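PDB 6TRK: pollen allergen Phl p 6, which is a timothy grass pollen allergen of the Poa p IX/Phl p VI family, of unsettled biological role but possibly ribonuclease-like. Local coordinates for residues N15-A20 with K46-D51; A39-S44 with E84-H89; F90-R95 with P101-V106. The protein carries 1 engineered substitution. One frame throughout, in Å; residues are numbered along the deposited sequence. Where two conformers were deposited one is given.

Interaction 1 of 3, residues N15-A20 with K46-D51; sequences NASFRA and KRNLAD
Ser17 and Asn48 meet through a single hydrogen bond, in which Asn48 ND2 donates to Ser17 OG at 3.0 Å. The N-H...O angle of 154° is moderately straight, and the hydroxyl oxygen lies only 10° out of the amide plane, so ND2 points one of its N-H bonds at the serine without twisting away from it. The amide nitrogen is the branch that does the touching, for Asn48 OD1 stays 4.2 Å from Ser17 OG. Beside the bond, Ser17 CB comes within 3.4 Å of Asn48 ND2, which makes the same nitrogen the site of the van der Waals contact as well. In both residues the first side-chain bond leads toward the other helix. For Ser17 the hydroxyl stands beside the backbone N and anti to the carbonyl carbon (chi1 -66°), a setting that also brings OG back toward its own helix, where it makes a weak hydrogen bond to Asp13 O. Asn48 CG takes the matching position on its own backbone, which carries the amide across the gap. The CA atoms of Ser17 and Asn48 are 8.4 Å apart, and the segments bury just 67 Å² between them. This is a polar link on the partly exposed flank of an all-helical bundle: residues 15-20 belong to helix 2-23 and residues 46-51 to helix 30-55, which runs in roughly the opposite direction. Further out, the Asn48 side chain also rests on Asp13 and Val14, and the Ser17 side chain touches Ser44 one turn before Asn48 on helix 30-55. Phe18, next to Ser17, turns its end away from Asn48 and into the bundle, where its ring meets that of Phe90 and its side chain packs on Phe37 and Val87.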
loop_
_atom_site.group_PDB
_atom_site.type_symbol
_atom_site.label_atom_id
_atom_site.label_comp_id
_atom_site.label_asym_id
_atom_site.label_seq_id
_atom_site.Cartn_x
_atom_site.Cartn_y
_atom_site.Cartn_z
ATOM N N ASN A 15 5.550 0.396 2.912
ATOM C CA ASN A 15 5.698 1.417 1.879
ATOM C C ASN A 15 6.809 1.078 0.893
ATOM O O ASN A 15 6.633 1.236 -0.315
ATOM C CB ASN A 15 5.929 2.765 2.567
ATOM C CG ASN A 15 5.435 3.917 1.746
ATOM O OD1 ASN A 15 4.931 3.759 0.620
ATOM N ND2 ASN A 15 5.533 5.110 2.317
ATOM N N ALA A 16 7.924 0.567 1.379
ATOM C CA ALA A 16 9.028 0.213 0.500
ATOM C C ALA A 16 8.641 -0.915 -0.452
ATOM O O ALA A 16 8.983 -0.869 -1.636
ATOM C CB ALA A 16 10.253 -0.165 1.347
ATOM N N SER A 17 7.928 -1.930 0.051
ATOM C CA SER A 17 7.467 -3.012 -0.837
ATOM C C SER A 17 6.453 -2.509 -1.854
ATOM O O SER A 17 6.450 -2.937 -3.019
ATOM C CB SER A 17 6.857 -4.123 -0.005
ATOM O OG SER A 17 7.808 -4.751 0.805
ATOM N N PHE A 18 5.549 -1.608 -1.408
ATOM C CA PHE A 18 4.602 -0.977 -2.325
ATOM C C PHE A 18 5.327 -0.214 -3.438
ATOM O O PHE A 18 4.975 -0.332 -4.609
ATOM C CB PHE A 18 3.661 -0.086 -1.477
ATOM C CG PHE A 18 2.831 0.882 -2.260
ATOM C CD1 PHE A 18 1.822 0.459 -3.099
ATOM C CD2 PHE A 18 3.009 2.263 -2.073
ATOM C CE1 PHE A 18 1.015 1.401 -3.772
ATOM C CE2 PHE A 18 2.217 3.203 -2.748
ATOM C CZ PHE A 18 1.217 2.774 -3.589
ATOM N N ARG A 19 6.368 0.537 -3.105
ATOM C CA ARG A 19 7.123 1.241 -4.146
ATOM C C ARG A 19 7.799 0.260 -5.104
ATOM O O ARG A 19 7.848 0.495 -6.317
ATOM C CB ARG A 19 8.179 2.161 -3.520
ATOM C CG ARG A 19 7.631 3.322 -2.724
ATOM C CD ARG A 19 8.774 4.283 -2.365
ATOM N NE ARG A 19 9.666 3.785 -1.316
ATOM C CZ ARG A 19 9.481 3.994 -0.014
ATOM N NH1 ARG A 19 8.414 4.672 0.419
ATOM N NH2 ARG A 19 10.352 3.505 0.857
ATOM N N ALA A 20 8.320 -0.850 -4.576
ATOM C CA ALA A 20 8.904 -1.883 -5.449
ATOM C C ALA A 20 7.849 -2.490 -6.368
ATOM O O ALA A 20 8.094 -2.720 -7.545
ATOM C CB ALA A 20 9.581 -2.948 -4.585
ATOM N N LYS A 46 1.829 -9.609 1.687
ATOM C CA LYS A 46 1.487 -10.724 2.577
ATOM C C LYS A 46 2.629 -11.046 3.535
ATOM O O LYS A 46 2.392 -11.338 4.719
ATOM C CB LYS A 46 1.064 -11.936 1.732
ATOM C CG LYS A 46 -0.322 -11.729 1.120
ATOM C CD LYS A 46 -0.873 -13.006 0.468
ATOM C CE LYS A 46 -2.347 -12.832 0.085
ATOM N N ARG A 47 3.871 -10.925 3.077
ATOM C CA ARG A 47 4.984 -11.152 3.994
ATOM C C ARG A 47 5.031 -10.055 5.056
ATOM O O ARG A 47 5.235 -10.355 6.237
ATOM C CB ARG A 47 6.296 -11.228 3.224
ATOM C CG ARG A 47 6.392 -12.447 2.323
ATOM C CD ARG A 47 7.627 -12.340 1.390
ATOM N NE ARG A 47 7.672 -13.415 0.424
ATOM C CZ ARG A 47 8.304 -13.352 -0.752
ATOM N NH1 ARG A 47 8.951 -12.255 -1.094
ATOM N NH2 ARG A 47 8.273 -14.405 -1.553
ATOM N N ASN A 48 4.815 -8.787 4.658
ATOM C CA ASN A 48 4.828 -7.704 5.635
ATOM C C ASN A 48 3.683 -7.835 6.636
ATOM O O ASN A 48 3.862 -7.558 7.826
ATOM C CB ASN A 48 4.757 -6.338 4.929
ATOM C CG ASN A 48 6.054 -5.980 4.201
ATOM O OD1 ASN A 48 7.153 -6.254 4.690
ATOM N ND2 ASN A 48 5.921 -5.351 3.043
ATOM N N LEU A 49 2.503 -8.242 6.168
ATOM C CA LEU A 49 1.359 -8.399 7.050
ATOM C C LEU A 49 1.598 -9.497 8.078
ATOM O O LEU A 49 1.260 -9.339 9.254
ATOM C CB LEU A 49 0.111 -8.672 6.216
ATOM C CG LEU A 49 -1.225 -8.649 6.947
ATOM C CD1 LEU A 49 -1.620 -7.267 7.451
ATOM C CD2 LEU A 49 -2.280 -9.199 5.988
ATOM N N ALA A 50 2.238 -10.588 7.671
ATOM C CA ALA A 50 2.533 -11.637 8.644
ATOM C C ALA A 50 3.563 -11.177 9.667
ATOM O O ALA A 50 3.491 -11.581 10.836
ATOM C CB ALA A 50 2.996 -12.905 7.926
ATOM N N ASP A 51 4.521 -10.338 9.275
ATOM C CA ASP A 51 5.397 -9.739 10.280
ATOM C C ASP A 51 4.613 -8.891 11.277
ATOM O O ASP A 51 4.908 -8.906 12.477
ATOM C CB ASP A 51 6.478 -8.896 9.616
ATOM C CG ASP A 51 7.541 -9.733 8.942
ATOM O OD1 ASP A 51 7.652 -10.939 9.279
ATOM O OD2 ASP A 51 8.265 -9.186 8.089
#

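Interaction 2 of 3, residues A39-S44 with E84-H89; sequences AAFTVS and EAFVLH
Next to Phe86, whose ring meets Phe41 across the contact, Ala85 O accepts two hydrogen bonds from a single residue, His89. Its ring nitrogen ND1 donates at 2.8 Å with an N-H...O angle of 166°, and the oxygen lies in the imidazole plane; the backbone His89 N supplies the second, at 3.2 Å. The ring is thus tied to its own helix one turn back, and the bond direction places a proton on ND1. Between the helices the contact is wholly aromatic. Phe86 turns its edge to the face of Phe41, with CZ 3.9 Å above that ring plane and offset toward the rim, so that it sits near CE1 and CZ of Phe41 rather than over the ring centre. Planes inclined at 69° and ring centroids separated by 5.2 Å identify a T-shaped pair. Both rings reach inward because CG is anti to the backbone N, as at Phe41 (chi1 172°), and the two side chains bridge segments whose nearest CA atoms, those of Phe41 and Val87, are 10.9 Å apart. Around the pair, Phe37 meets both rings, Phe90 stands edge-to-face with Phe41, and the engineered Tyr45 also packs on Phe41. Phe86 reaches Ala70 and Ala74 of helix 60-76, while Phe41 touches Ala21 of helix 2-23. Helices 30-55 and 82-98 run in the same general sense here, though inclined to each other, and a ring pair spanning them amid side chains from the other two helices is typical of the core of an up-and-down four-helix bundle.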
loop_
_atom_site.group_PDB
_atom_site.type_symbol
_atom_site.label_atom_id
_atom_site.label_comp_id
_atom_site.label_asym_id
_atom_site.label_seq_id
_atom_site.Cartn_x
_atom_site.Cartn_y
_atom_site.Cartn_z
ATOM N N ALA A 39 0.071 -8.462 -8.822
ATOM C CA ALA A 39 0.782 -9.713 -8.585
ATOM C C ALA A 39 2.059 -9.493 -7.787
ATOM O O ALA A 39 2.392 -10.294 -6.905
ATOM C CB ALA A 39 1.093 -10.381 -9.913
ATOM N N ALA A 40 2.778 -8.419 -8.075
ATOM C CA ALA A 40 3.983 -8.133 -7.316
ATOM C C ALA A 40 3.646 -7.659 -5.913
ATOM O O ALA A 40 4.308 -8.043 -4.935
ATOM C CB ALA A 40 4.823 -7.076 -8.048
ATOM N N PHE A 41 2.603 -6.833 -5.793
ATOM C CA PHE A 41 2.219 -6.268 -4.519
ATOM C C PHE A 41 1.764 -7.347 -3.559
ATOM O O PHE A 41 2.119 -7.330 -2.380
ATOM C CB PHE A 41 1.088 -5.235 -4.723
ATOM C CG PHE A 41 0.509 -4.738 -3.440
ATOM C CD1 PHE A 41 -0.580 -5.389 -2.846
ATOM C CD2 PHE A 41 1.051 -3.643 -2.813
ATOM C CE1 PHE A 41 -1.094 -4.943 -1.658
ATOM C CE2 PHE A 41 0.535 -3.191 -1.589
ATOM C CZ PHE A 41 -0.529 -3.846 -1.018
ATOM N N THR A 42 0.983 -8.319 -4.041
ATOM C CA THR A 42 0.393 -9.280 -3.101
ATOM C C THR A 42 1.461 -10.163 -2.450
ATOM O O THR A 42 1.340 -10.499 -1.267
ATOM C CB THR A 42 -0.668 -10.120 -3.826
ATOM O OG1 THR A 42 -1.445 -10.856 -2.867
ATOM C CG2 THR A 42 -0.031 -11.084 -4.811
ATOM N N VAL A 43 2.524 -10.519 -3.184
ATOM C CA VAL A 43 3.587 -11.351 -2.603
ATOM C C VAL A 43 4.254 -10.634 -1.436
ATOM O O VAL A 43 4.398 -11.183 -0.348
ATOM C CB VAL A 43 4.634 -11.712 -3.682
ATOM C CG1 VAL A 43 5.866 -12.363 -3.032
ATOM C CG2 VAL A 43 4.035 -12.628 -4.747
ATOM N N SER A 44 4.730 -9.411 -1.669
ATOM C CA SER A 44 5.489 -8.751 -0.618
ATOM C C SER A 44 4.600 -8.226 0.507
ATOM O O SER A 44 5.010 -8.266 1.676
ATOM C CB SER A 44 6.303 -7.613 -1.235
ATOM O OG SER A 44 5.477 -6.733 -1.978
ATOM N N GLU A 84 -3.851 3.654 -11.144
ATOM C CA GLU A 84 -3.714 4.913 -10.403
ATOM C C GLU A 84 -4.697 5.008 -9.240
ATOM O O GLU A 84 -4.343 5.564 -8.196
ATOM C CB GLU A 84 -3.861 6.085 -11.346
ATOM C CG GLU A 84 -2.722 6.136 -12.408
ATOM C CD GLU A 84 -1.323 6.416 -11.827
ATOM O OE1 GLU A 84 -1.206 7.003 -10.725
ATOM O OE2 GLU A 84 -0.327 6.058 -12.491
ATOM N N ALA A 85 -5.886 4.401 -9.356
ATOM C CA ALA A 85 -6.812 4.400 -8.231
ATOM C C ALA A 85 -6.243 3.642 -7.042
ATOM O O ALA A 85 -6.364 4.085 -5.897
ATOM C CB ALA A 85 -8.155 3.788 -8.611
ATOM N N PHE A 86 -5.620 2.483 -7.292
ATOM C CA PHE A 86 -4.989 1.769 -6.193
ATOM C C PHE A 86 -3.884 2.595 -5.532
ATOM O O PHE A 86 -3.848 2.742 -4.290
ATOM C CB PHE A 86 -4.400 0.437 -6.683
ATOM C CG PHE A 86 -3.999 -0.490 -5.549
ATOM C CD1 PHE A 86 -2.856 -0.271 -4.803
ATOM C CD2 PHE A 86 -4.774 -1.600 -5.231
ATOM C CE1 PHE A 86 -2.493 -1.088 -3.755
ATOM C CE2 PHE A 86 -4.376 -2.463 -4.201
ATOM C CZ PHE A 86 -3.243 -2.191 -3.464
ATOM N N VAL A 87 -2.947 3.087 -6.343
ATOM C CA VAL A 87 -1.774 3.790 -5.857
ATOM C C VAL A 87 -2.169 5.020 -5.059
ATOM O O VAL A 87 -1.630 5.258 -3.979
ATOM C CB VAL A 87 -0.877 4.166 -7.044
ATOM C CG1 VAL A 87 0.222 5.137 -6.619
ATOM C CG2 VAL A 87 -0.252 2.908 -7.647
ATOM N N LEU A 88 -3.138 5.785 -5.568
ATOM C CA LEU A 88 -3.564 6.992 -4.868
ATOM C C LEU A 88 -4.133 6.657 -3.499
ATOM O O LEU A 88 -3.811 7.308 -2.499
ATOM C CB LEU A 88 -4.578 7.751 -5.726
ATOM C CG LEU A 88 -5.252 8.941 -5.094
ATOM C CD1 LEU A 88 -4.237 10.019 -4.828
ATOM C CD2 LEU A 88 -6.318 9.481 -6.023
ATOM N N HIS A 89 -5.033 5.682 -3.428
ATOM C CA HIS A 89 -5.695 5.454 -2.142
ATOM C C HIS A 89 -4.816 4.681 -1.171
ATOM O O HIS A 89 -4.867 4.929 0.044
ATOM C CB HIS A 89 -7.030 4.762 -2.365
ATOM C CG HIS A 89 -8.013 5.637 -3.072
ATOM N ND1 HIS A 89 -8.078 5.745 -4.451
ATOM C CD2 HIS A 89 -8.917 6.515 -2.583
ATOM C CE1 HIS A 89 -9.003 6.627 -4.778
ATOM N NE2 HIS A 89 -9.525 7.119 -3.659
#

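Interaction 3 of 3, residues F90-R95 with P101-V106; sequences FSEALR and PEVHAV. With ZN (zinc ion), chain C; ZN (zinc ion), chain E.
Glu92 and His104 share a zinc ion, bound by Glu92 OE1 and His104 ND1 at 2.0 Å each, with a water as a further ligand. Glu92 OE2 stays 3.0 Å from the metal, so the carboxylate binds through one oxygen. The two ligand groups lie side by side with their planes 73° apart, and the 3.1 Å between Glu92 OE1 and His104 ND1 reflects shared coordination, not a hydrogen bond. A second water receives a hydrogen bond from Ala105 N and donates one to Glu92 OE1. In one of its two conformers, Arg95 grips Val103 O side-on, with NE and NH1 both at 2.9 Å and the oxygen 6° out of the guanidinium plane. A bend at chi3 (-76°) helps turn that group back along the helix, where Ser91 O lies over the centre of one face. Packing completes the join: Val103 CG1 touches Glu92 CB at 3.7 Å, the two side chains crossing at about a right angle. Glu102 OE2 binds a different zinc ion. Coordination through ND1 is consistent with a nitrogen carrying no proton, and the geometry with the metal and Arg95 holding the irregular tail 101-106 against helix 82-98.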
loop_
_atom_site.group_PDB
_atom_site.type_symbol
_atom_site.label_atom_id
_atom_site.label_comp_id
_atom_site.label_asym_id
_atom_site.label_seq_id
_atom_site.Cartn_x
_atom_site.Cartn_y
_atom_site.Cartn_z
ATOM N N PHE A 90 -3.943 3.815 -1.682
ATOM C CA PHE A 90 -3.015 3.123 -0.796
ATOM C C PHE A 90 -2.067 4.122 -0.125
ATOM O O PHE A 90 -1.891 4.125 1.099
ATOM C CB PHE A 90 -2.211 2.048 -1.577
ATOM C CG PHE A 90 -1.485 1.100 -0.652
ATOM C CD1 PHE A 90 -0.196 1.374 -0.265
ATOM C CD2 PHE A 90 -2.108 -0.038 -0.151
ATOM C CE1 PHE A 90 0.481 0.540 0.617
ATOM C CE2 PHE A 90 -1.460 -0.875 0.747
ATOM C CZ PHE A 90 -0.144 -0.571 1.115
ATOM N N SER A 91 -1.470 4.989 -0.911
ATOM C CA SER A 91 -0.504 5.930 -0.351
ATOM C C SER A 91 -1.162 6.917 0.611
ATOM O O SER A 91 -0.598 7.207 1.664
ATOM C CB SER A 91 0.206 6.664 -1.473
ATOM O OG SER A 91 -0.655 7.363 -2.316
ATOM N N GLU A 92 -2.363 7.415 0.280
ATOM C CA GLU A 92 -3.055 8.346 1.183
ATOM C C GLU A 92 -3.512 7.650 2.459
ATOM O O GLU A 92 -3.364 8.187 3.573
ATOM C CB GLU A 92 -4.240 9.043 0.485
ATOM C CG GLU A 92 -3.794 10.108 -0.530
ATOM C CD GLU A 92 -4.832 11.052 -1.000
ATOM O OE1 GLU A 92 -4.439 11.945 -1.805
ATOM O OE2 GLU A 92 -6.019 10.931 -0.642
ATOM N N ALA A 93 -4.084 6.456 2.343
ATOM C CA ALA A 93 -4.558 5.774 3.546
ATOM C C ALA A 93 -3.404 5.371 4.454
ATOM O O ALA A 93 -3.529 5.430 5.673
ATOM C CB ALA A 93 -5.404 4.566 3.142
ATOM N N LEU A 94 -2.248 5.014 3.882
ATOM C CA LEU A 94 -1.100 4.691 4.713
ATOM C C LEU A 94 -0.624 5.910 5.497
ATOM O O LEU A 94 -0.245 5.795 6.666
ATOM C CB LEU A 94 0.024 4.114 3.842
ATOM C CG LEU A 94 1.141 3.406 4.622
ATOM C CD1 LEU A 94 0.642 2.144 5.343
ATOM C CD2 LEU A 94 2.335 3.018 3.693
ATOM N N ARG A 95 -0.667 7.091 4.886
ATOM C CA ARG A 95 -0.306 8.294 5.632
ATOM C C ARG A 95 -1.335 8.614 6.708
ATOM O O ARG A 95 -0.976 9.100 7.783
ATOM C CB ARG A 95 -0.112 9.462 4.657
ATOM C CG ARG A 95 1.192 9.344 3.860
ATOM C CD ARG A 95 1.584 10.630 3.105
ATOM N NE ARG A 95 0.790 10.837 1.895
ATOM C CZ ARG A 95 1.106 10.372 0.677
ATOM N NH1 ARG A 95 0.304 10.636 -0.345
ATOM N NH2 ARG A 95 2.209 9.664 0.478
ATOM N N PRO A 101 0.177 14.380 8.666
ATOM C CA PRO A 101 -0.887 15.359 8.378
ATOM C C PRO A 101 -1.001 15.746 6.914
ATOM O O PRO A 101 -2.097 16.110 6.483
ATOM C CB PRO A 101 -0.523 16.602 9.228
ATOM C CG PRO A 101 0.634 16.189 10.090
ATOM C CD PRO A 101 1.214 14.898 9.580
ATOM N N GLU A 102 0.085 15.710 6.148
ATOM C CA GLU A 102 0.013 16.012 4.711
ATOM C C GLU A 102 -0.319 14.703 3.991
ATOM O O GLU A 102 0.559 13.901 3.676
ATOM C CB GLU A 102 1.309 16.630 4.193
ATOM C CG GLU A 102 1.656 17.993 4.822
ATOM C CD GLU A 102 1.150 19.214 4.090
ATOM O OE1 GLU A 102 0.231 19.115 3.245
ATOM O OE2 GLU A 102 1.661 20.331 4.406
ATOM N N VAL A 103 -1.605 14.506 3.725
ATOM C CA VAL A 103 -2.091 13.257 3.163
ATOM C C VAL A 103 -2.073 13.299 1.641
ATOM O O VAL A 103 -1.526 12.406 0.986
ATOM C CB VAL A 103 -3.496 12.960 3.725
ATOM C CG1 VAL A 103 -4.086 11.770 2.971
ATOM C CG2 VAL A 103 -3.425 12.708 5.180
ATOM N N HIS A 104 -2.672 14.327 1.040
ATOM C CA HIS A 104 -2.518 14.530 -0.394
ATOM C C HIS A 104 -1.069 14.932 -0.698
ATOM O O HIS A 104 -0.506 15.815 -0.043
ATOM C CB HIS A 104 -3.493 15.600 -0.879
ATOM C CG HIS A 104 -3.635 15.649 -2.366
ATOM N ND1 HIS A 104 -4.415 14.746 -3.059
ATOM C CD2 HIS A 104 -3.092 16.472 -3.296
ATOM C CE1 HIS A 104 -4.355 15.017 -4.355
ATOM N NE2 HIS A 104 -3.548 16.052 -4.526
ATOM N N ALA A 105 -0.460 14.275 -1.678
ATOM C CA ALA A 105 0.940 14.501 -2.022
ATOM C C ALA A 105 1.206 15.969 -2.344
ATOM O O ALA A 105 0.443 16.619 -3.077
ATOM C CB ALA A 105 1.313 13.632 -3.226
ATOM N N VAL A 106 2.289 16.495 -1.787
ATOM C CA VAL A 106 2.717 17.865 -2.056
ATOM C C VAL A 106 3.885 17.785 -3.036
ATOM O O VAL A 106 4.886 17.109 -2.768
ATOM C CB VAL A 106 3.110 18.601 -0.763
ATOM C CG1 VAL A 106 3.540 20.040 -1.040
ATOM C CG2 VAL A 106 1.927 18.634 0.196
HETATM ZN ZN ZN C . -5.677 13.367 -2.372
HETATM ZN ZN ZN E . 1.398 21.901 3.234
HETATM O O HOH W 1 -1.950 12.152 -3.113
HETATM O O HOH W 2 -6.762 12.783 -3.928
#

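In the fold
From the N terminus, residues 15-20 on helix 2-23 pair with residues 46-51, so that interaction 1 closes a 25-residue loop that joins the first two helices. Residues 39-44 fall inside that loop but pair with 84-89, so interaction 2 crosses interaction 1 and spans helix 60-76 to link helices 30-55 and 82-98. Interaction 3 follows in series, folding the tail 101-106 back on helix 82-98 across a five-residue gap. Interactions 1 and 3 lie on opposite sides of the chain's centre, about 17 Å apart between centres, yet meet through the core: Phe18 CD1 is 3.6 Å from Phe90 CD1, and Phe41 CZ of interaction 2 is 3.6 Å from Phe90 CE2.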